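Local coordinates for P35 (Autographa californica nucleopolyhedrovirus, PDB 1P35), which inhibits caspases, blocks the apoptotic response of the infected insect cell and suppresses the host's antiviral RNA interference, at residues 132-137 / 185-190; 1-6 / 42-47; 179-184 / 193-198; 5-10 / 36-41. All coordinates share one frame; numbering follows the deposited sequence.

How the interactions relate
The chemistry of the four contacts varies with their place in the fold. Interactions 2 and 3 are buried: the first is a backbone-bonded antiparallel strand pair, the second a meeting of aromatic and aliphatic side chains near the chain's centre. Interaction 1 is a surface contact and interaction 4 partly buried; their centres lie about 18 and 19 Å from the chain's centre, and in each a side-chain hydrogen bond to a carboxylate accompanies apolar packing. Interactions 2 and 4 share Pro5 and Val6, while 179-184 runs directly into 185-190, linking interactions 3 and 1. Glu184 binds these regions together, its OE1 probably hydrogen-bonded to Ile3 N and its CB packed on Cys136.

Interaction 1 of 4, residues 132-137 / 185-190; sequences YEKYCL and INDTGL
Tyr135, at the last turn of helix 126-135, comes within 4.6 Å of Ile185, CA to CA, and this joins the helix to the irregular segment 185-190. The backbone tie is one hydrogen bond, from Ile185 N to Tyr135 O at 2.7 Å, with an N-H...O angle of 155°. Beyond it the loop leads away from the helix, and the side chains bridge the distance. Tyr135 has its CG beside the backbone N (chi1 -60°), which carries the ring out along the loop past Ile185 to Asp187. Its CD1 edge meets Ile185 CB, in the plane of the ring, at 4.0 Å, and its hydroxyl donates to Asp187 OD1 at 2.6 Å. That oxygen is met on its syn side, while the ring and carboxylate planes stand 79° apart, so the phenol reaches the acid nearly crosswise. Lys134 lays CD over one face of the same ring and brings NZ to 4.5 Å from Asp187 OD1, too far for a salt bridge but near enough that its charge may help stabilise the carboxylate. The loop is shaped internally by an Asx motif, Gly189 N donating to Asn186 OD1, which also accepts from Thr188 OG1. Ile185 also packs on Pro138 and Lys139 of helix 137-140, while the buried Tyr132 lies against helix 110-120 and Cys136 against strand 2-4.

Interaction 2 of 4, residues 1-6 / 42-47; sequences CVIFPV and VLMMFN
Cys1 and Phe46 meet at one end of an antiparallel strand pair. Phe46 CB lies 3.6 Å from Cys1 SG, with Cys1 CB a little farther off. CG stays close to the same sulfur, and CD2 also approaches it to 3.6 Å; the sulfur-aromatic contact is oblique, 4.3 Å from SG to the ring centroid. With chi1 at 58°, CG sits between the backbone N and carbonyl carbon, turning the ring alongside the cysteine. Beyond, the ring stacks on Tyr29. Strands 2-4 and 42-48 are paired here in antiparallel register: Val2 with Met45 and Phe4 with Leu43 are hydrogen-bonded pairs, with Ile3 and Met44 the non-hydrogen-bonded pair between them. Met45 N reaches Val2 O at 3.0 Å and Leu43 N reaches Phe4 O at 2.9 Å. A water donates to both Val2 O and Leu43 O, giving these carbonyls a second partner. On the face that carries Ile3 and Met44, Ile3 CG2 touches Val42 CG1 at 3.9 Å.

Interaction 3 of 4, residues 179-184 / 193-198; sequences VPFAHE and YDVVAY
His183 and Tyr193 both hold CG beside the backbone N, with chi1 at -48° and -68°, and these torsions turn the imidazole and phenol into a T-shaped (edge-to-face) pair. The histidine supplies the edge and the tyrosine the face: NE2 stands 3.2 Å above the phenol plane, offset toward the CD2-CE2 side of the ring. The planes are 71° apart and the centroids 4.5 Å. Phe181 O comes over one face of the imidazole, and Phe181 CB also approaches Tyr193 CE2, so the backbone leading into the pair takes part in its packing. The phenol's polar end is held by Leu288 O, to which its OH is hydrogen-bonded.

Farther along strand 191-199, the contact becomes wholly apolar. Val195 and Ala197 direct their side chains at Phe181, and the valine crosses the phenyl group at about a right angle, with CG2 at the ring edge. Phe181 CD1 lies 3.8 Å from Val195 CG1. Val179 CG1 rests over one face of the phenyl ring, so residues of 179-184 pack on each other as well as on the strand. The segment turns at Pro180, the centre of an inverse gamma turn, while Asp194 and Val195 form a classic beta bulge opposite Leu281 of strand 276-282. At the far end of the phenyl ring, Phe181 CZ meets Ala197 CB at 3.9 Å.

Interaction 4 of 4, residues 5-10 / 36-41; sequences PVEIDV and TQLTKP
Ile8 and Leu38 make the close-packed part of this contact: Ile8 CD1 fits against both leucine methyls, lying 3.6 Å from Leu38 CD1 and equally far from Leu38 CD2. Both side chains are buried. The isoleucine bends at chi2 (-62°), and its terminal methyl meets the leucine's fork as the two chains pass at a slant. Ile8 also rests on Ile3 and Ile33, so this apolar patch reaches down onto strands 2-4 and 24-33. The two segments are connecting loops in the same part of the fold: 5-10 leads from strand 2-4 into strand 10-21, and the loop 36-41 lies between strand 24-33 and strand 42-48. Toward solvent the packing gives way to one polar link between exposed side chains. Gln37 NE2 donates to Glu7 OE1 at 3.2 Å, with an N-H...O angle of 150°; the acceptor lies in the amide plane, but the donor stands 43° out of the carboxylate plane. The two side chains run alongside each other, pointing opposite ways. Glu7 OE2 is 4.1 Å from Leu38 CD2, bringing the acid beside the apolar patch. Nearer the strands, Pro5 CD lies 3.9 Å from Pro41 O, whose hydrogen-bond donor is Tyr123 OH.

Interaction 1 of 4, residues 132-137 / 185-190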
loop_
_atom_site.group_PDB
_atom_site.type_symbol
_atom_site.label_atom_id
_atom_site.label_comp_id
_atom_site.label_asym_id
_atom_site.label_seq_id
_atom_site.Cartn_x
_atom_site.Cartn_y
_atom_site.Cartn_z
ATOM N N TYR A 132 17.521 -31.812 -12.502
ATOM C CA TYR A 132 18.037 -31.134 -11.335
ATOM C C TYR A 132 19.579 -31.110 -11.293
ATOM O O TYR A 132 20.191 -30.061 -11.052
ATOM C CB TYR A 132 17.500 -31.805 -10.054
ATOM C CG TYR A 132 18.027 -31.125 -8.796
ATOM C CD1 TYR A 132 19.273 -31.448 -8.286
ATOM C CD2 TYR A 132 17.329 -30.098 -8.192
ATOM C CE1 TYR A 132 19.825 -30.761 -7.217
ATOM C CE2 TYR A 132 17.886 -29.392 -7.094
ATOM C CZ TYR A 132 19.143 -29.734 -6.626
ATOM O OH TYR A 132 19.749 -29.000 -5.593
ATOM N N GLU A 133 20.199 -32.269 -11.487
ATOM C CA GLU A 133 21.657 -32.385 -11.449
ATOM C C GLU A 133 22.301 -31.638 -12.609
ATOM O O GLU A 133 23.443 -31.145 -12.507
ATOM C CB GLU A 133 22.089 -33.870 -11.462
ATOM C CG GLU A 133 23.597 -34.104 -11.663
ATOM C CD GLU A 133 24.041 -35.514 -11.277
ATOM O OE1 GLU A 133 23.327 -36.463 -11.647
ATOM O OE2 GLU A 133 25.106 -35.670 -10.625
ATOM N N LYS A 134 21.576 -31.545 -13.714
ATOM C CA LYS A 134 22.099 -30.826 -14.878
ATOM C C LYS A 134 21.874 -29.311 -14.812
ATOM O O LYS A 134 22.768 -28.525 -15.121
ATOM C CB LYS A 134 21.438 -31.308 -16.159
ATOM C CG LYS A 134 22.081 -30.651 -17.403
ATOM C CD LYS A 134 21.408 -31.139 -18.674
ATOM C CE LYS A 134 22.150 -30.675 -19.924
ATOM N NZ LYS A 134 21.377 -31.169 -21.107
ATOM N N TYR A 135 20.683 -28.900 -14.390
ATOM C CA TYR A 135 20.385 -27.482 -14.418
ATOM C C TYR A 135 20.427 -26.703 -13.116
ATOM O O TYR A 135 20.597 -25.484 -13.147
ATOM C CB TYR A 135 19.029 -27.281 -15.083
ATOM C CG TYR A 135 18.980 -27.809 -16.501
ATOM C CD1 TYR A 135 19.757 -27.223 -17.512
ATOM C CD2 TYR A 135 18.107 -28.846 -16.847
ATOM C CE1 TYR A 135 19.657 -27.649 -18.854
ATOM C CE2 TYR A 135 17.992 -29.289 -18.176
ATOM C CZ TYR A 135 18.770 -28.678 -19.172
ATOM O OH TYR A 135 18.640 -29.079 -20.472
ATOM N N CYS A 136 20.266 -27.407 -11.995
ATOM C CA CYS A 136 20.246 -26.796 -10.684
ATOM C C CYS A 136 21.505 -27.034 -9.844
ATOM O O CYS A 136 22.126 -26.077 -9.379
ATOM C CB CYS A 136 19.037 -27.317 -9.903
ATOM S SG CYS A 136 17.412 -27.106 -10.746
ATOM N N LEU A 137 21.897 -28.301 -9.656
ATOM C CA LEU A 137 23.037 -28.600 -8.801
ATOM C C LEU A 137 24.229 -27.695 -9.018
ATOM O O LEU A 137 24.742 -27.114 -8.048
ATOM C CB LEU A 137 23.480 -30.044 -8.959
ATOM C CG LEU A 137 24.499 -30.407 -7.880
ATOM C CD1 LEU A 137 23.724 -30.660 -6.559
ATOM C CD2 LEU A 137 25.294 -31.645 -8.283
ATOM N N ILE A 185 20.256 -23.209 -14.548
ATOM C CA ILE A 185 20.741 -23.110 -15.945
ATOM C C ILE A 185 19.624 -23.437 -16.944
ATOM O O ILE A 185 18.701 -24.176 -16.582
ATOM C CB ILE A 185 21.884 -24.120 -16.156
ATOM C CG1 ILE A 185 22.963 -23.886 -15.093
ATOM C CG2 ILE A 185 22.479 -23.994 -17.569
ATOM C CD1 ILE A 185 24.048 -24.966 -15.076
ATOM N N ASN A 186 19.657 -22.863 -18.160
ATOM C CA ASN A 186 18.670 -23.209 -19.231
ATOM C C ASN A 186 19.464 -23.485 -20.535
ATOM O O ASN A 186 20.648 -23.144 -20.647
ATOM C CB ASN A 186 17.611 -22.122 -19.521
ATOM C CG ASN A 186 18.228 -20.831 -20.080
ATOM O OD1 ASN A 186 19.021 -20.847 -21.046
ATOM N ND2 ASN A 186 17.863 -19.707 -19.474
ATOM N N ASP A 187 18.817 -24.082 -21.525
ATOM C CA ASP A 187 19.537 -24.468 -22.743
ATOM C C ASP A 187 20.032 -23.360 -23.638
ATOM O O ASP A 187 21.076 -23.486 -24.261
ATOM C CB ASP A 187 18.683 -25.431 -23.572
ATOM C CG ASP A 187 18.326 -26.685 -22.810
ATOM O OD1 ASP A 187 19.261 -27.411 -22.384
ATOM O OD2 ASP A 187 17.115 -26.930 -22.635
ATOM N N THR A 188 19.285 -22.276 -23.701
ATOM C CA THR A 188 19.660 -21.164 -24.534
ATOM C C THR A 188 20.926 -20.413 -24.049
ATOM O O THR A 188 21.691 -19.911 -24.853
ATOM C CB THR A 188 18.486 -20.175 -24.617
ATOM O OG1 THR A 188 18.423 -19.405 -23.407
ATOM C CG2 THR A 188 17.179 -20.925 -24.756
ATOM N N GLY A 189 21.141 -20.336 -22.741
ATOM C CA GLY A 189 22.291 -19.593 -22.195
ATOM C C GLY A 189 22.004 -18.103 -21.957
ATOM O O GLY A 189 22.894 -17.349 -21.620
ATOM N N LEU A 190 20.759 -17.674 -22.182
ATOM C CA LEU A 190 20.346 -16.298 -21.929
ATOM C C LEU A 190 19.332 -16.333 -20.783
ATOM O O LEU A 190 18.390 -17.151 -20.781
ATOM C CB LEU A 190 19.657 -15.700 -23.137
ATOM C CG LEU A 190 20.484 -15.356 -24.354
ATOM C CD1 LEU A 190 19.525 -14.718 -25.371
ATOM C CD2 LEU A 190 21.625 -14.378 -23.948
#

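Interaction 2 of 4, residues 1-6 / 42-47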
loop_
_atom_site.group_PDB
_atom_site.type_symbol
_atom_site.label_atom_id
_atom_site.label_comp_id
_atom_site.label_asym_id
_atom_site.label_seq_id
_atom_site.Cartn_x
_atom_site.Cartn_y
_atom_site.Cartn_z
ATOM N N CYS A 1 16.082 -19.350 -6.038
ATOM C CA CYS A 1 16.463 -18.717 -7.298
ATOM C C CYS A 1 16.723 -19.790 -8.322
ATOM O O CYS A 1 16.353 -19.639 -9.476
ATOM C CB CYS A 1 17.686 -17.943 -7.016
ATOM S SG CYS A 1 17.306 -17.235 -5.518
ATOM N N VAL A 2 17.410 -20.836 -7.884
ATOM C CA VAL A 2 17.710 -22.009 -8.749
ATOM C C VAL A 2 16.444 -22.800 -8.506
ATOM O O VAL A 2 16.266 -23.447 -7.460
ATOM C CB VAL A 2 18.943 -22.780 -8.226
ATOM C CG1 VAL A 2 19.262 -23.949 -9.102
ATOM C CG2 VAL A 2 20.108 -21.822 -8.119
ATOM N N ILE A 3 15.530 -22.679 -9.438
ATOM C CA ILE A 3 14.229 -23.328 -9.290
ATOM C C ILE A 3 14.051 -24.655 -9.996
ATOM O O ILE A 3 14.527 -24.852 -11.108
ATOM C CB ILE A 3 13.145 -22.338 -9.727
ATOM C CG1 ILE A 3 13.243 -21.094 -8.822
ATOM C CG2 ILE A 3 11.764 -22.967 -9.665
ATOM C CD1 ILE A 3 12.165 -20.033 -9.086
ATOM N N PHE A 4 13.356 -25.568 -9.327
ATOM C CA PHE A 4 13.076 -26.905 -9.863
ATOM C C PHE A 4 11.638 -27.200 -9.495
ATOM O O PHE A 4 11.182 -26.798 -8.433
ATOM C CB PHE A 4 13.953 -27.978 -9.185
ATOM C CG PHE A 4 13.640 -29.383 -9.628
ATOM C CD1 PHE A 4 14.214 -29.900 -10.781
ATOM C CD2 PHE A 4 12.646 -30.130 -8.978
ATOM C CE1 PHE A 4 13.790 -31.139 -11.301
ATOM C CE2 PHE A 4 12.204 -31.371 -9.478
ATOM C CZ PHE A 4 12.780 -31.872 -10.651
ATOM N N PRO A 5 10.862 -27.822 -10.385
ATOM C CA PRO A 5 11.024 -28.289 -11.761
ATOM C C PRO A 5 11.511 -27.108 -12.591
ATOM O O PRO A 5 11.226 -25.971 -12.246
ATOM C CB PRO A 5 9.603 -28.663 -12.144
ATOM C CG PRO A 5 9.072 -29.235 -10.844
ATOM C CD PRO A 5 9.511 -28.145 -9.889
ATOM N N VAL A 6 12.196 -27.365 -13.702
ATOM C CA VAL A 6 12.713 -26.260 -14.499
ATOM C C VAL A 6 11.715 -25.497 -15.379
ATOM O O VAL A 6 12.028 -24.429 -15.907
ATOM C CB VAL A 6 13.904 -26.725 -15.357
ATOM C CG1 VAL A 6 15.084 -27.098 -14.445
ATOM C CG2 VAL A 6 13.483 -27.922 -16.215
ATOM N N VAL A 42 7.463 -27.003 -5.435
ATOM C CA VAL A 42 8.475 -26.228 -6.123
ATOM C C VAL A 42 9.632 -26.258 -5.106
ATOM O O VAL A 42 9.424 -26.002 -3.911
ATOM C CB VAL A 42 8.011 -24.743 -6.308
ATOM C CG1 VAL A 42 9.149 -23.900 -6.864
ATOM C CG2 VAL A 42 6.788 -24.676 -7.209
ATOM N N LEU A 43 10.821 -26.617 -5.566
ATOM C CA LEU A 43 12.009 -26.621 -4.717
ATOM C C LEU A 43 12.885 -25.452 -5.218
ATOM O O LEU A 43 13.423 -25.501 -6.328
ATOM C CB LEU A 43 12.790 -27.933 -4.870
ATOM C CG LEU A 43 11.925 -29.203 -4.868
ATOM C CD1 LEU A 43 12.774 -30.464 -4.780
ATOM C CD2 LEU A 43 10.959 -29.129 -3.688
ATOM N N MET A 44 12.957 -24.378 -4.443
ATOM C CA MET A 44 13.795 -23.258 -4.821
ATOM C C MET A 44 15.033 -23.305 -3.925
ATOM O O MET A 44 14.918 -23.407 -2.718
ATOM C CB MET A 44 13.062 -21.934 -4.630
ATOM C CG MET A 44 13.977 -20.725 -4.848
ATOM S SD MET A 44 13.186 -19.090 -4.891
ATOM C CE MET A 44 12.583 -18.871 -3.187
ATOM N N MET A 45 16.212 -23.253 -4.502
ATOM C CA MET A 45 17.400 -23.332 -3.665
ATOM C C MET A 45 18.373 -22.283 -4.019
ATOM O O MET A 45 18.383 -21.809 -5.147
ATOM C CB MET A 45 18.054 -24.693 -3.821
ATOM C CG MET A 45 17.060 -25.883 -3.729
ATOM S SD MET A 45 18.029 -27.348 -3.391
ATOM C CE MET A 45 16.848 -28.638 -3.994
ATOM N N PHE A 46 19.199 -21.872 -3.068
ATOM C CA PHE A 46 20.172 -20.866 -3.444
ATOM C C PHE A 46 21.237 -20.766 -2.376
ATOM O O PHE A 46 21.049 -21.174 -1.205
ATOM C CB PHE A 46 19.460 -19.510 -3.703
ATOM C CG PHE A 46 18.645 -18.980 -2.510
ATOM C CD1 PHE A 46 19.281 -18.344 -1.430
ATOM C CD2 PHE A 46 17.239 -19.099 -2.488
ATOM C CE1 PHE A 46 18.551 -17.825 -0.348
ATOM C CE2 PHE A 46 16.484 -18.589 -1.407
ATOM C CZ PHE A 46 17.148 -17.943 -0.328
ATOM N N ASN A 47 22.364 -20.223 -2.786
ATOM C CA ASN A 47 23.487 -20.069 -1.895
ATOM C C ASN A 47 23.344 -18.921 -0.900
ATOM O O ASN A 47 22.728 -17.881 -1.208
ATOM C CB ASN A 47 24.765 -19.870 -2.729
ATOM C CG ASN A 47 25.227 -21.139 -3.426
ATOM O OD1 ASN A 47 25.678 -21.112 -4.586
ATOM N ND2 ASN A 47 25.155 -22.252 -2.715
HETATM O O HOH W 1 16.192 -26.182 -6.700
#

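Interaction 3 of 4, residues 179-184 / 193-198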
loop_
_atom_site.group_PDB
_atom_site.type_symbol
_atom_site.label_atom_id
_atom_site.label_comp_id
_atom_site.label_asym_id
_atom_site.label_seq_id
_atom_site.Cartn_x
_atom_site.Cartn_y
_atom_site.Cartn_z
ATOM N N VAL A 179 24.058 -12.439 -2.451
ATOM C CA VAL A 179 22.731 -11.978 -2.843
ATOM C C VAL A 179 22.407 -12.986 -3.937
ATOM O O VAL A 179 23.043 -13.028 -4.970
ATOM C CB VAL A 179 22.746 -10.587 -3.392
ATOM C CG1 VAL A 179 21.332 -10.100 -3.480
ATOM C CG2 VAL A 179 23.608 -9.643 -2.475
ATOM N N PRO A 180 21.411 -13.820 -3.707
ATOM C CA PRO A 180 21.032 -14.867 -4.681
ATOM C C PRO A 180 20.332 -14.475 -5.965
ATOM O O PRO A 180 19.134 -14.719 -6.127
ATOM C CB PRO A 180 20.209 -15.825 -3.806
ATOM C CG PRO A 180 19.465 -14.873 -2.904
ATOM C CD PRO A 180 20.595 -13.910 -2.468
ATOM N N PHE A 181 21.073 -13.880 -6.898
ATOM C CA PHE A 181 20.478 -13.503 -8.176
ATOM C C PHE A 181 20.476 -14.636 -9.181
ATOM O O PHE A 181 19.653 -14.636 -10.100
ATOM C CB PHE A 181 21.219 -12.301 -8.803
ATOM C CG PHE A 181 21.051 -11.024 -8.050
ATOM C CD1 PHE A 181 19.798 -10.589 -7.669
ATOM C CD2 PHE A 181 22.157 -10.223 -7.760
ATOM C CE1 PHE A 181 19.628 -9.368 -7.018
ATOM C CE2 PHE A 181 22.000 -8.997 -7.100
ATOM C CZ PHE A 181 20.715 -8.570 -6.732
ATOM N N ALA A 182 21.385 -15.600 -9.046
ATOM C CA ALA A 182 21.448 -16.673 -10.055
ATOM C C ALA A 182 20.197 -17.559 -10.203
ATOM O O ALA A 182 19.434 -17.814 -9.230
ATOM C CB ALA A 182 22.713 -17.580 -9.815
ATOM N N HIS A 183 20.014 -18.039 -11.429
ATOM C CA HIS A 183 18.871 -18.885 -11.773
ATOM C C HIS A 183 19.394 -20.284 -12.077
ATOM O O HIS A 183 20.635 -20.496 -12.192
ATOM C CB HIS A 183 18.181 -18.381 -13.054
ATOM C CG HIS A 183 17.910 -16.903 -13.074
ATOM N ND1 HIS A 183 16.722 -16.354 -12.653
ATOM C CD2 HIS A 183 18.684 -15.865 -13.465
ATOM C CE1 HIS A 183 16.770 -15.042 -12.788
ATOM N NE2 HIS A 183 17.952 -14.718 -13.279
ATOM N N GLU A 184 18.467 -21.244 -12.182
ATOM C CA GLU A 184 18.883 -22.561 -12.592
ATOM C C GLU A 184 19.352 -22.367 -14.074
ATOM O O GLU A 184 18.885 -21.468 -14.779
ATOM C CB GLU A 184 17.713 -23.512 -12.581
ATOM C CG GLU A 184 16.629 -23.121 -13.523
ATOM C CD GLU A 184 15.658 -22.090 -12.953
ATOM O OE1 GLU A 184 15.987 -21.368 -11.997
ATOM O OE2 GLU A 184 14.552 -21.989 -13.493
ATOM N N TYR A 193 15.999 -11.386 -16.058
ATOM C CA TYR A 193 15.954 -10.986 -14.650
ATOM C C TYR A 193 14.834 -9.994 -14.353
ATOM O O TYR A 193 14.460 -9.213 -15.188
ATOM C CB TYR A 193 17.228 -10.329 -14.219
ATOM C CG TYR A 193 18.436 -11.195 -14.168
ATOM C CD1 TYR A 193 19.157 -11.516 -15.338
ATOM C CD2 TYR A 193 18.941 -11.613 -12.925
ATOM C CE1 TYR A 193 20.368 -12.221 -15.260
ATOM C CE2 TYR A 193 20.133 -12.303 -12.835
ATOM C CZ TYR A 193 20.856 -12.606 -13.983
ATOM O OH TYR A 193 22.067 -13.251 -13.808
ATOM N N ASP A 194 14.277 -10.075 -13.145
ATOM C CA ASP A 194 13.239 -9.160 -12.699
ATOM C C ASP A 194 13.289 -9.262 -11.181
ATOM O O ASP A 194 12.544 -10.038 -10.558
ATOM C CB ASP A 194 11.836 -9.520 -13.217
ATOM C CG ASP A 194 10.808 -8.467 -12.805
ATOM O OD1 ASP A 194 11.257 -7.316 -12.508
ATOM O OD2 ASP A 194 9.598 -8.754 -12.782
ATOM N N VAL A 195 14.171 -8.447 -10.603
ATOM C CA VAL A 195 14.426 -8.497 -9.181
ATOM C C VAL A 195 14.992 -7.146 -8.692
ATOM O O VAL A 195 15.620 -6.403 -9.470
ATOM C CB VAL A 195 15.474 -9.659 -8.930
ATOM C CG1 VAL A 195 16.839 -9.370 -9.755
ATOM C CG2 VAL A 195 15.759 -9.826 -7.482
ATOM N N VAL A 196 14.682 -6.815 -7.436
ATOM C CA VAL A 196 15.193 -5.630 -6.751
ATOM C C VAL A 196 15.724 -6.209 -5.432
ATOM O O VAL A 196 15.219 -7.239 -4.955
ATOM C CB VAL A 196 14.097 -4.521 -6.469
ATOM C CG1 VAL A 196 13.547 -3.961 -7.781
ATOM C CG2 VAL A 196 12.935 -5.091 -5.696
ATOM N N ALA A 197 16.782 -5.589 -4.905
ATOM C CA ALA A 197 17.399 -5.986 -3.670
ATOM C C ALA A 197 17.918 -4.772 -2.887
ATOM O O ALA A 197 18.337 -3.728 -3.447
ATOM C CB ALA A 197 18.537 -6.964 -3.913
ATOM N N TYR A 198 17.837 -4.919 -1.575
ATOM C CA TYR A 198 18.290 -3.934 -0.622
ATOM C C TYR A 198 19.247 -4.748 0.284
ATOM O O TYR A 198 18.817 -5.752 0.853
ATOM C CB TYR A 198 17.061 -3.395 0.182
ATOM C CG TYR A 198 17.421 -2.442 1.300
ATOM C CD1 TYR A 198 18.022 -2.919 2.472
ATOM C CD2 TYR A 198 17.182 -1.060 1.183
ATOM C CE1 TYR A 198 18.372 -2.067 3.513
ATOM C CE2 TYR A 198 17.522 -0.174 2.216
ATOM C CZ TYR A 198 18.114 -0.690 3.391
ATOM O OH TYR A 198 18.357 0.122 4.480
#

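Interaction 4 of 4, residues 5-10 / 36-41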
loop_
_atom_site.group_PDB
_atom_site.type_symbol
_atom_site.label_atom_id
_atom_site.label_comp_id
_atom_site.label_asym_id
_atom_site.label_seq_id
_atom_site.Cartn_x
_atom_site.Cartn_y
_atom_site.Cartn_z
ATOM N N PRO A 5 10.862 -27.822 -10.385
ATOM C CA PRO A 5 11.024 -28.289 -11.761
ATOM C C PRO A 5 11.511 -27.108 -12.591
ATOM O O PRO A 5 11.226 -25.971 -12.246
ATOM C CB PRO A 5 9.603 -28.663 -12.144
ATOM C CG PRO A 5 9.072 -29.235 -10.844
ATOM C CD PRO A 5 9.511 -28.145 -9.889
ATOM N N VAL A 6 12.196 -27.365 -13.702
ATOM C CA VAL A 6 12.713 -26.260 -14.499
ATOM C C VAL A 6 11.715 -25.497 -15.379
ATOM O O VAL A 6 12.028 -24.429 -15.907
ATOM C CB VAL A 6 13.904 -26.725 -15.357
ATOM C CG1 VAL A 6 15.084 -27.098 -14.445
ATOM C CG2 VAL A 6 13.483 -27.922 -16.215
ATOM N N GLU A 7 10.518 -26.031 -15.551
ATOM C CA GLU A 7 9.521 -25.324 -16.351
ATOM C C GLU A 7 9.234 -23.976 -15.655
ATOM O O GLU A 7 9.553 -22.911 -16.170
ATOM C CB GLU A 7 8.229 -26.165 -16.425
ATOM C CG GLU A 7 7.667 -26.528 -15.035
ATOM C CD GLU A 7 6.433 -27.411 -15.055
ATOM O OE1 GLU A 7 5.426 -27.006 -15.677
ATOM O OE2 GLU A 7 6.475 -28.501 -14.434
ATOM N N ILE A 8 8.655 -24.083 -14.458
ATOM C CA ILE A 8 8.255 -22.990 -13.586
ATOM C C ILE A 8 8.554 -21.573 -14.024
ATOM O O ILE A 8 9.703 -21.223 -14.220
ATOM C CB ILE A 8 8.844 -23.162 -12.173
ATOM C CG1 ILE A 8 8.426 -24.509 -11.594
ATOM C CG2 ILE A 8 8.327 -22.036 -11.271
ATOM C CD1 ILE A 8 6.933 -24.629 -11.438
ATOM N N ASP A 9 7.500 -20.760 -14.113
ATOM C CA ASP A 9 7.597 -19.369 -14.505
ATOM C C ASP A 9 7.442 -18.464 -13.275
ATOM O O ASP A 9 6.467 -18.549 -12.546
ATOM C CB ASP A 9 6.516 -19.052 -15.540
ATOM C CG ASP A 9 6.990 -18.063 -16.580
ATOM O OD1 ASP A 9 7.129 -16.862 -16.248
ATOM O OD2 ASP A 9 7.256 -18.502 -17.725
ATOM N N VAL A 10 8.426 -17.606 -13.065
ATOM C CA VAL A 10 8.492 -16.683 -11.956
ATOM C C VAL A 10 8.760 -15.278 -12.426
ATOM O O VAL A 10 9.216 -15.090 -13.532
ATOM C CB VAL A 10 9.673 -17.081 -10.961
ATOM C CG1 VAL A 10 11.036 -17.116 -11.689
ATOM C CG2 VAL A 10 9.766 -16.080 -9.834
ATOM N N THR A 36 -0.282 -23.120 -12.401
ATOM C CA THR A 36 -1.521 -23.577 -11.736
ATOM C C THR A 36 -1.621 -25.095 -11.681
ATOM O O THR A 36 -2.235 -25.645 -10.765
ATOM C CB THR A 36 -2.835 -23.094 -12.436
ATOM O OG1 THR A 36 -2.822 -23.483 -13.816
ATOM C CG2 THR A 36 -3.024 -21.596 -12.288
ATOM N N GLN A 37 -1.040 -25.761 -12.675
ATOM C CA GLN A 37 -1.063 -27.218 -12.740
ATOM C C GLN A 37 -0.433 -27.808 -11.468
ATOM O O GLN A 37 -1.139 -28.162 -10.524
ATOM C CB GLN A 37 -0.305 -27.708 -13.993
ATOM C CG GLN A 37 1.199 -27.328 -14.073
ATOM C CD GLN A 37 1.463 -25.864 -14.426
ATOM O OE1 GLN A 37 0.598 -25.000 -14.241
ATOM N NE2 GLN A 37 2.680 -25.578 -14.918
ATOM N N LEU A 38 0.898 -27.879 -11.465
ATOM C CA LEU A 38 1.728 -28.387 -10.373
ATOM C C LEU A 38 1.068 -29.274 -9.326
ATOM O O LEU A 38 0.262 -28.821 -8.509
ATOM C CB LEU A 38 2.428 -27.222 -9.672
ATOM C CG LEU A 38 3.305 -26.336 -10.555
ATOM C CD1 LEU A 38 3.874 -25.203 -9.709
ATOM C CD2 LEU A 38 4.401 -27.170 -11.199
ATOM N N THR A 39 1.441 -30.548 -9.353
ATOM C CA THR A 39 0.928 -31.522 -8.392
ATOM C C THR A 39 1.998 -31.797 -7.318
ATOM O O THR A 39 1.689 -32.310 -6.245
ATOM C CB THR A 39 0.527 -32.831 -9.110
ATOM O OG1 THR A 39 1.666 -33.363 -9.789
ATOM C CG2 THR A 39 -0.562 -32.551 -10.140
ATOM N N LYS A 40 3.246 -31.441 -7.607
ATOM C CA LYS A 40 4.358 -31.613 -6.646
ATOM C C LYS A 40 4.924 -30.257 -6.208
ATOM O O LYS A 40 4.652 -29.237 -6.823
ATOM C CB LYS A 40 5.448 -32.487 -7.263
ATOM C CG LYS A 40 4.906 -33.894 -7.516
ATOM C CD LYS A 40 5.858 -34.773 -8.302
ATOM C CE LYS A 40 5.274 -36.188 -8.441
ATOM N NZ LYS A 40 6.237 -37.040 -9.199
ATOM N N PRO A 41 5.687 -30.224 -5.111
ATOM C CA PRO A 41 6.216 -28.921 -4.706
ATOM C C PRO A 41 7.299 -28.309 -5.616
ATOM O O PRO A 41 7.935 -28.983 -6.464
ATOM C CB PRO A 41 6.748 -29.193 -3.302
ATOM C CG PRO A 41 6.001 -30.544 -2.889
ATOM C CD PRO A 41 6.116 -31.273 -4.165
#